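Local coordinates for protein protease Do-like 2, chloroplastic (Arabidopsis thaliana, PDB 4FLN) that acts as a chloroplast serine protease that makes the primary cut in the photodamaged D1 protein of plant photosystem II, at residues 88-93 with 122-127; 278-283 with 297-302. All coordinates share one frame; numbering follows the deposited sequence.

Contact 1 and contact 2 follow one another along the chain, with contact 1 closed before contact 2 opens. Contact 1 lies in the trypsin-like protease domain, inside the first of its two six-stranded antiparallel barrels, where strand 85-88 runs beside strand 123-129. Contact 2 lies in the first PDZ domain, between strands 279-284 and 299-303. The two share no strand, helix or sheet. Their centres are 37 Å apart on opposite sides of the chain's centre, and their nearest atoms stay about 25 Å from each other. Contact 1 brings together the His and Asp of the probable charge relay system; contact 2 belongs to the framework of a separate peptide-binding module.

Contact 1 of 2, residues 88-93 with 122-127; sequences TNAHCV and DIALLS
Asp-122 and His-91 meet through a hydrogen bond from ND1 of His-91 to OD2 of Asp-122, at 3.0 Å. OD2 offers its syn lone pair and lies at the ring edge, a little out of the ring plane; ring and carboxylate planes are 28° apart. The other oxygen, OD1, accepts the backbone N of His-91 at 2.8 Å, again on a syn lone pair. The backbone N of Ala-90 is also near OD1, but that bond is weak. The carboxylate is thus gripped at both oxygens, which should fix its rotation. It gets there because CG of Asp-122 stands opposite its own backbone N (chi1 -165°). The backbone O of Asp-122, a buried residue, is held too. ND2 of Asn-89 donates to it at 2.9 Å in an almost straight bond (171°), and this O lies in the amide plane of Asn-89.

Beside this site the backbones make one antiparallel bridge, a hydrogen-bonded pair of Thr-88 and Ala-124. Thr-88 N donates to Ala-124 O, and Ala-124 N donates to Thr-88 O at 2.7 Å. OG1 of Thr-88 turns to the backbone O of Ser-77, while its CG2 packs on CB of Ala-124 at 3.8 Å. Ala-124 CB also receives CG2 of Val-93, at 3.7 Å. CG1 of Val-93 meets CD2 of Leu-126 tip to tip.

The side chains of Asn-89 and His-91 both touch Ser-200. By similarity, His-91, Asp-122 and Ser-200 form the charge relay system, and the geometry matches the His-Asp half of a catalytic triad in a trypsin-like protease.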
# COMPACT_ATOMS: atom_id res chain seq x y z
N THR B 88 -38.42 -9.56 2.33
CA THR B 88 -36.97 -9.55 2.19
C THR B 88 -36.42 -8.18 1.84
O THR B 88 -37.16 -7.21 1.74
CB THR B 88 -36.48 -10.59 1.16
OG1 THR B 88 -35.07 -10.77 1.30
CG2 THR B 88 -36.78 -10.13 -0.26
N ASN B 89 -35.10 -8.08 1.67
CA ASN B 89 -34.51 -6.86 1.17
C ASN B 89 -34.63 -6.83 -0.34
O ASN B 89 -34.64 -7.88 -0.98
CB ASN B 89 -33.04 -6.75 1.57
CG ASN B 89 -32.87 -6.39 3.02
OD1 ASN B 89 -32.18 -7.08 3.76
ND2 ASN B 89 -33.51 -5.31 3.44
N ALA B 90 -34.74 -5.65 -0.92
CA ALA B 90 -34.87 -5.57 -2.36
C ALA B 90 -33.55 -5.96 -3.02
O ALA B 90 -33.54 -6.58 -4.07
CB ALA B 90 -35.32 -4.20 -2.77
N HIS B 91 -32.44 -5.62 -2.38
CA HIS B 91 -31.13 -5.90 -2.94
C HIS B 91 -30.86 -7.41 -3.04
O HIS B 91 -30.05 -7.85 -3.86
CB HIS B 91 -30.01 -5.16 -2.20
CG HIS B 91 -29.50 -5.87 -0.97
ND1 HIS B 91 -29.66 -5.37 0.30
CD2 HIS B 91 -28.80 -7.02 -0.83
CE1 HIS B 91 -29.10 -6.19 1.17
NE2 HIS B 91 -28.57 -7.20 0.51
N CYS B 92 -31.56 -8.20 -2.23
CA CYS B 92 -31.45 -9.65 -2.35
C CYS B 92 -31.96 -10.15 -3.70
O CYS B 92 -31.32 -10.97 -4.34
CB CYS B 92 -32.19 -10.37 -1.20
SG CYS B 92 -31.58 -9.98 0.45
N VAL B 93 -33.13 -9.66 -4.12
CA VAL B 93 -33.77 -10.07 -5.36
C VAL B 93 -33.52 -9.11 -6.51
O VAL B 93 -34.11 -9.24 -7.58
CB VAL B 93 -35.28 -10.23 -5.19
CG1 VAL B 93 -35.59 -11.40 -4.27
CG2 VAL B 93 -35.89 -8.94 -4.67
N ASP B 122 -35.43 -0.37 0.63
CA ASP B 122 -34.84 -1.71 0.48
C ASP B 122 -35.69 -2.87 1.00
O ASP B 122 -35.25 -3.67 1.83
CB ASP B 122 -33.42 -1.78 1.05
CG ASP B 122 -32.68 -3.03 0.58
OD1 ASP B 122 -33.04 -3.59 -0.48
OD2 ASP B 122 -31.74 -3.46 1.28
N ILE B 123 -36.91 -2.96 0.50
CA ILE B 123 -37.82 -4.02 0.90
C ILE B 123 -38.37 -4.70 -0.35
O ILE B 123 -38.57 -4.06 -1.39
CB ILE B 123 -38.98 -3.47 1.77
CG1 ILE B 123 -38.45 -2.95 3.10
CG2 ILE B 123 -40.05 -4.54 2.01
CD1 ILE B 123 -39.51 -2.31 3.96
N ALA B 124 -38.60 -6.00 -0.26
CA ALA B 124 -39.26 -6.71 -1.35
C ALA B 124 -40.17 -7.77 -0.78
O ALA B 124 -39.87 -8.38 0.25
CB ALA B 124 -38.25 -7.30 -2.31
N LEU B 125 -41.30 -7.97 -1.45
CA LEU B 125 -42.23 -9.01 -1.07
C LEU B 125 -42.09 -10.12 -2.09
O LEU B 125 -41.82 -9.85 -3.26
CB LEU B 125 -43.65 -8.45 -1.07
CG LEU B 125 -44.47 -8.74 0.18
CD1 LEU B 125 -43.64 -8.51 1.43
CD2 LEU B 125 -45.72 -7.88 0.20
N LEU B 126 -42.25 -11.36 -1.65
CA LEU B 126 -42.21 -12.48 -2.58
C LEU B 126 -43.42 -13.38 -2.35
O LEU B 126 -43.92 -13.52 -1.23
CB LEU B 126 -40.93 -13.30 -2.40
CG LEU B 126 -39.55 -12.65 -2.44
CD1 LEU B 126 -38.51 -13.68 -2.06
CD2 LEU B 126 -39.24 -12.08 -3.81
N SER B 127 -43.89 -14.00 -3.44
CA SER B 127 -44.94 -15.01 -3.35
C SER B 127 -44.32 -16.35 -3.68
O SER B 127 -43.29 -16.42 -4.36
CB SER B 127 -46.09 -14.71 -4.33
OG SER B 127 -45.66 -14.81 -5.68

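Contact 2 of 2, residues 278-283 with 297-302; sequences GVLVRR and GDVIVS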
# COMPACT_ATOMS: atom_id res chain seq x y z
N GLY B 278 -37.70 26.74 14.39
CA GLY B 278 -37.64 27.02 12.97
C GLY B 278 -36.35 26.74 12.25
O GLY B 278 -35.25 26.89 12.78
N VAL B 279 -36.50 26.36 11.00
CA VAL B 279 -35.39 26.17 10.10
C VAL B 279 -35.64 27.07 8.88
O VAL B 279 -36.78 27.24 8.46
CB VAL B 279 -35.26 24.69 9.72
CG1 VAL B 279 -34.89 23.89 10.93
CG2 VAL B 279 -36.57 24.17 9.17
N LEU B 280 -34.58 27.68 8.36
CA LEU B 280 -34.68 28.61 7.23
C LEU B 280 -34.68 27.89 5.87
O LEU B 280 -33.88 26.99 5.63
CB LEU B 280 -33.55 29.63 7.28
CG LEU B 280 -33.48 30.76 6.25
CD1 LEU B 280 -34.75 31.60 6.22
CD2 LEU B 280 -32.27 31.65 6.53
N VAL B 281 -35.59 28.29 4.98
CA VAL B 281 -35.66 27.67 3.68
C VAL B 281 -34.66 28.35 2.76
O VAL B 281 -34.79 29.54 2.45
CB VAL B 281 -37.06 27.83 3.08
CG1 VAL B 281 -37.10 27.27 1.65
CG2 VAL B 281 -38.06 27.14 3.97
N ARG B 282 -33.64 27.60 2.37
CA ARG B 282 -32.58 28.07 1.48
C ARG B 282 -32.85 27.89 -0.01
O ARG B 282 -32.46 28.71 -0.83
CB ARG B 282 -31.24 27.46 1.90
CG ARG B 282 -30.79 27.90 3.29
CD ARG B 282 -30.36 29.36 3.32
NE ARG B 282 -31.49 30.27 3.23
CZ ARG B 282 -31.43 31.50 2.75
NH1 ARG B 282 -30.29 31.98 2.29
NH2 ARG B 282 -32.52 32.26 2.71
N ARG B 283 -33.48 26.77 -0.35
CA ARG B 283 -33.75 26.45 -1.75
C ARG B 283 -34.97 25.53 -1.82
O ARG B 283 -35.26 24.80 -0.88
CB ARG B 283 -32.54 25.77 -2.40
CG ARG B 283 -32.08 26.42 -3.68
CD ARG B 283 -30.94 27.39 -3.44
NE ARG B 283 -31.16 28.70 -4.06
CZ ARG B 283 -30.71 29.07 -5.25
NH1 ARG B 283 -30.00 28.22 -6.00
NH2 ARG B 283 -30.96 30.29 -5.71
N GLY B 297 -36.13 32.21 2.37
CA GLY B 297 -36.34 33.20 3.41
C GLY B 297 -37.51 32.86 4.31
O GLY B 297 -37.72 33.50 5.34
N ASP B 298 -38.28 31.85 3.91
CA ASP B 298 -39.33 31.31 4.77
C ASP B 298 -38.71 30.50 5.91
O ASP B 298 -37.74 29.76 5.73
CB ASP B 298 -40.29 30.44 3.96
CG ASP B 298 -41.20 31.25 3.05
OD1 ASP B 298 -41.02 32.49 2.97
OD2 ASP B 298 -42.10 30.65 2.42
N VAL B 299 -39.28 30.65 7.09
CA VAL B 299 -38.84 29.85 8.21
C VAL B 299 -39.94 28.88 8.55
O VAL B 299 -40.95 29.29 9.09
CB VAL B 299 -38.60 30.72 9.44
CG1 VAL B 299 -38.14 29.85 10.62
CG2 VAL B 299 -37.59 31.83 9.12
N ILE B 300 -39.76 27.59 8.25
CA ILE B 300 -40.83 26.69 8.66
C ILE B 300 -40.77 26.54 10.17
O ILE B 300 -39.71 26.39 10.78
CB ILE B 300 -40.92 25.31 7.90
CG1 ILE B 300 -40.53 24.16 8.81
CG2 ILE B 300 -40.22 25.29 6.52
CD1 ILE B 300 -41.58 23.09 8.85
N VAL B 301 -41.96 26.60 10.77
CA VAL B 301 -42.15 26.73 12.20
C VAL B 301 -42.92 25.52 12.76
O VAL B 301 -42.53 24.93 13.77
CB VAL B 301 -42.77 28.10 12.55
CG1 VAL B 301 -43.83 27.95 13.61
CG2 VAL B 301 -41.66 29.07 12.99
N SER B 302 -44.06 25.22 12.17
CA SER B 302 -44.77 24.00 12.53
C SER B 302 -44.95 23.09 11.32
O SER B 302 -44.81 23.52 10.18
CB SER B 302 -46.14 24.34 13.12
OG SER B 302 -46.83 25.27 12.31
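Two neighbouring antiparallel strands of the first PDZ domain, 279-284 and 299-303, meet here, and Val-281 is bound to the turn that leads into the second one. N of Val-281 donates to O of Asp-298 at 2.7 Å. O of Val-281 accepts N of Gly-297 at 3.0 Å, in a fairly straight bond. Further along, Val-279 and Ile-300 make a hydrogen-bonded pair. Val-279 N reaches Ile-300 O at 3.2 Å, while the return bond from Ile-300 N is weak. Between these bonds Leu-280 and Val-299 form a non-hydrogen-bonded pair. The N-to-C directions of segments 279-283 and 299-302 make an angle of 140°, some way from exactly antiparallel, as in a twisted sheet.

Side chains sort to the two faces of the sheet. On one, Val-279 and Ile-300 lie side by side and point the same way, CG2 to CG1 at 4.0 Å. CG2 of Val-281 crosses Ile-300 at about a right angle and meets its CG2 at 3.8 Å. On the other face, CD1 of Leu-280 lies over the turn, 3.6 Å from C of Gly-297. CG of Leu-280 stands opposite its backbone N (chi1 -177°), and chi2 near 57° carries CD1 there.

The carboxylate of Asp-298 makes a salt bridge with Arg-343 instead of joining the contact. Arg-282 bends at chi2 and chi3 and sets the edge of its guanidinium beside Gly-297. It also touches an acidic side chain of the bound peptide and Asn-472 of a second subunit. With Arg-283 it faces Leu-258 of strand 257-261, a classic beta bulge within the curled antiparallel sheet of a PDZ fold.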